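Local coordinates for protein toxin RelG (PDB 3G5O) that acts as the RNA-cleaving toxin of a type II toxin-antitoxin system, cutting preferentially at the 3'-end of purine ribonucleotides, and is neutralised by its cognate antitoxin, at residues R27-K32 and I90-H95. Numbering follows the deposited sequence.
Sequences RRDLHK and ILRVDH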
loop_
_atom_site.group_PDB
_atom_site.type_symbol
_atom_site.label_atom_id
_atom_site.label_comp_id
_atom_site.label_asym_id
_atom_site.label_seq_id
_atom_site.Cartn_x
_atom_site.Cartn_y
_atom_site.Cartn_z
ATOM N N ARG C 27 -7.921 -1.601 -22.677
ATOM C CA ARG C 27 -8.985 -1.378 -23.653
ATOM C C ARG C 27 -10.356 -1.690 -23.065
ATOM O O ARG C 27 -11.300 -0.914 -23.235
ATOM C CB ARG C 27 -8.707 -2.194 -24.947
ATOM C CG ARG C 27 -9.595 -1.773 -26.099
ATOM C CD ARG C 27 -9.735 -2.863 -27.181
ATOM N NE ARG C 27 -11.122 -2.811 -27.667
ATOM C CZ ARG C 27 -12.152 -3.416 -27.083
ATOM N NH1 ARG C 27 -11.988 -4.189 -26.003
ATOM N NH2 ARG C 27 -13.367 -3.249 -27.586
ATOM N N ARG C 28 -10.479 -2.803 -22.349
ATOM C CA ARG C 28 -11.730 -3.124 -21.659
ATOM C C ARG C 28 -12.137 -2.045 -20.671
ATOM O O ARG C 28 -13.331 -1.709 -20.570
ATOM C CB ARG C 28 -11.655 -4.472 -20.939
ATOM C CG ARG C 28 -11.778 -5.650 -21.937
ATOM C CD ARG C 28 -12.151 -6.978 -21.228
ATOM N NE ARG C 28 -11.390 -7.257 -20.014
ATOM C CZ ARG C 28 -10.200 -7.859 -19.994
ATOM N NH1 ARG C 28 -9.613 -8.236 -21.122
ATOM N NH2 ARG C 28 -9.584 -8.072 -18.842
ATOM N N ASP C 29 -11.153 -1.501 -19.952
ATOM C CA ASP C 29 -11.384 -0.353 -19.059
ATOM C C ASP C 29 -11.917 0.880 -19.802
ATOM O O ASP C 29 -12.832 1.560 -19.321
ATOM C CB ASP C 29 -10.079 0.028 -18.349
ATOM C CG ASP C 29 -9.717 -0.908 -17.231
ATOM O OD1 ASP C 29 -10.561 -1.711 -16.724
ATOM O OD2 ASP C 29 -8.553 -0.823 -16.841
ATOM N N LEU C 30 -11.339 1.187 -20.965
ATOM C CA LEU C 30 -11.821 2.327 -21.782
ATOM C C LEU C 30 -13.307 2.205 -22.069
ATOM O O LEU C 30 -14.055 3.184 -21.973
ATOM C CB LEU C 30 -11.090 2.430 -23.137
ATOM C CG LEU C 30 -9.718 3.044 -23.143
ATOM C CD1 LEU C 30 -9.212 3.070 -24.606
ATOM C CD2 LEU C 30 -9.669 4.488 -22.551
ATOM N N HIS C 31 -13.733 0.984 -22.390
ATOM C CA HIS C 31 -15.159 0.703 -22.592
ATOM C C HIS C 31 -16.090 1.028 -21.438
ATOM O O HIS C 31 -17.283 1.221 -21.654
ATOM C CB HIS C 31 -15.394 -0.732 -23.094
ATOM C CG HIS C 31 -15.479 -0.810 -24.583
ATOM N ND1 HIS C 31 -16.542 -0.282 -25.290
ATOM C CD2 HIS C 31 -14.620 -1.293 -25.506
ATOM C CE1 HIS C 31 -16.342 -0.452 -26.583
ATOM N NE2 HIS C 31 -15.179 -1.060 -26.742
ATOM N N LYS C 32 -15.573 1.100 -20.221
ATOM C CA LYS C 32 -16.411 1.439 -19.093
ATOM C C LYS C 32 -16.715 2.931 -18.997
ATOM O O LYS C 32 -17.534 3.326 -18.165
ATOM C CB LYS C 32 -15.757 1.006 -17.769
ATOM C CG LYS C 32 -15.439 -0.481 -17.690
ATOM C CD LYS C 32 -15.025 -0.919 -16.268
ATOM C CE LYS C 32 -13.618 -0.492 -15.921
ATOM N NZ LYS C 32 -12.942 -1.555 -15.111
ATOM N N ILE C 90 -0.100 0.947 -21.416
ATOM C CA ILE C 90 -1.142 1.183 -20.428
ATOM C C ILE C 90 -1.747 -0.157 -20.043
ATOM O O ILE C 90 -2.243 -0.871 -20.907
ATOM C CB ILE C 90 -2.295 2.036 -21.026
ATOM C CG1 ILE C 90 -1.733 3.240 -21.790
ATOM C CG2 ILE C 90 -3.310 2.456 -19.930
ATOM C CD1 ILE C 90 -0.944 4.170 -20.906
ATOM N N LEU C 91 -1.742 -0.456 -18.753
ATOM C CA LEU C 91 -2.254 -1.695 -18.183
ATOM C C LEU C 91 -3.698 -1.528 -17.745
ATOM O O LEU C 91 -4.492 -2.446 -17.934
ATOM C CB LEU C 91 -1.422 -2.075 -16.931
ATOM C CG LEU C 91 0.090 -2.060 -17.154
ATOM C CD1 LEU C 91 0.725 -2.483 -15.858
ATOM C CD2 LEU C 91 0.609 -2.965 -18.374
ATOM N N ARG C 92 -4.025 -0.367 -17.181
ATOM C CA ARG C 92 -5.352 -0.106 -16.625
ATOM C C ARG C 92 -5.719 1.366 -16.741
ATOM O O ARG C 92 -4.844 2.271 -16.713
ATOM C CB ARG C 92 -5.425 -0.479 -15.123
ATOM C CG ARG C 92 -5.136 -1.975 -14.746
ATOM C CD ARG C 92 -6.266 -2.921 -15.222
ATOM N NE ARG C 92 -7.607 -2.476 -14.812
ATOM C CZ ARG C 92 -8.175 -2.806 -13.639
ATOM N NH1 ARG C 92 -7.536 -3.571 -12.761
ATOM N NH2 ARG C 92 -9.389 -2.370 -13.341
ATOM N N VAL C 93 -7.026 1.610 -16.801
ATOM C CA VAL C 93 -7.573 2.981 -16.725
ATOM C C VAL C 93 -8.697 2.942 -15.691
ATOM O O VAL C 93 -9.546 2.008 -15.682
ATOM C CB VAL C 93 -8.137 3.458 -18.094
ATOM C CG1 VAL C 93 -8.667 4.909 -17.974
ATOM C CG2 VAL C 93 -7.048 3.399 -19.151
ATOM N N ASP C 94 -8.715 3.921 -14.805
ATOM C CA ASP C 94 -9.775 3.951 -13.799
ATOM C C ASP C 94 -10.306 5.389 -13.651
ATOM O O ASP C 94 -9.518 6.370 -13.720
ATOM C CB ASP C 94 -9.257 3.449 -12.465
ATOM C CG ASP C 94 -10.404 2.976 -11.520
ATOM O OD1 ASP C 94 -11.211 2.083 -11.903
ATOM O OD2 ASP C 94 -10.476 3.486 -10.411
ATOM N N HIS C 95 -11.602 5.492 -13.422
ATOM C CA HIS C 95 -12.247 6.779 -13.216
ATOM C C HIS C 95 -13.090 6.691 -11.968
ATOM O O HIS C 95 -13.892 5.765 -11.835
ATOM C CB HIS C 95 -13.174 7.120 -14.390
ATOM C CG HIS C 95 -14.045 8.303 -14.112
ATOM N ND1 HIS C 95 -15.400 8.192 -13.895
ATOM C CD2 HIS C 95 -13.739 9.611 -13.952
ATOM C CE1 HIS C 95 -15.901 9.390 -13.641
ATOM N NE2 HIS C 95 -14.912 10.267 -13.652
HETATM O O HOH W 1 -12.144 2.886 -16.624
HETATM O O HOH W 2 -10.795 0.255 -14.158
#
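The guanidinium of R92 receives the carboxylate of D29 at its edge, with K32 NZ approaching obliquely; the two flat groups are turned 42° from one another. R92 NE lies 2.8 Å from D29 OD2, which takes it on its syn lone pair and sits almost exactly in the guanidinium plane. The same oxygen is met on its anti side, somewhat out of the carboxylate plane, by the backbone V93 N at 2.9 Å, a nearly straight bond. Bends at chi2 and chi3 (-70° and -51°) fold the R92 chain back to bring NE to the acid. From above the carboxylate plane K32 NZ grips D29 OD1 at 2.9 Å, so that donors on both oxygens probably fix the rotation of this buried carboxylate, and one acid probably offsets two neighbouring cations. One water accepts from K32 NZ and R92 NH2 and donates to V93 O and D94 OD1; a second joins D29 O to V93 O. D29 CB packs on V93 CB at 3.9 Å; L30 CD2 lies more loosely by V93 CG2, and L30 and V93 both touch V41 and F22. R92 NH1 also hydrogen-bonds S70 OG of the antitoxin chain, whose W61 packs on R92. The salt-bridge network thus ties the short helix 24-30 to strand 87-95, at the classic beta bulge where L91 and R92 both face L78, in the helix-on-sheet fold of RelE-family toxins, at the antitoxin interface.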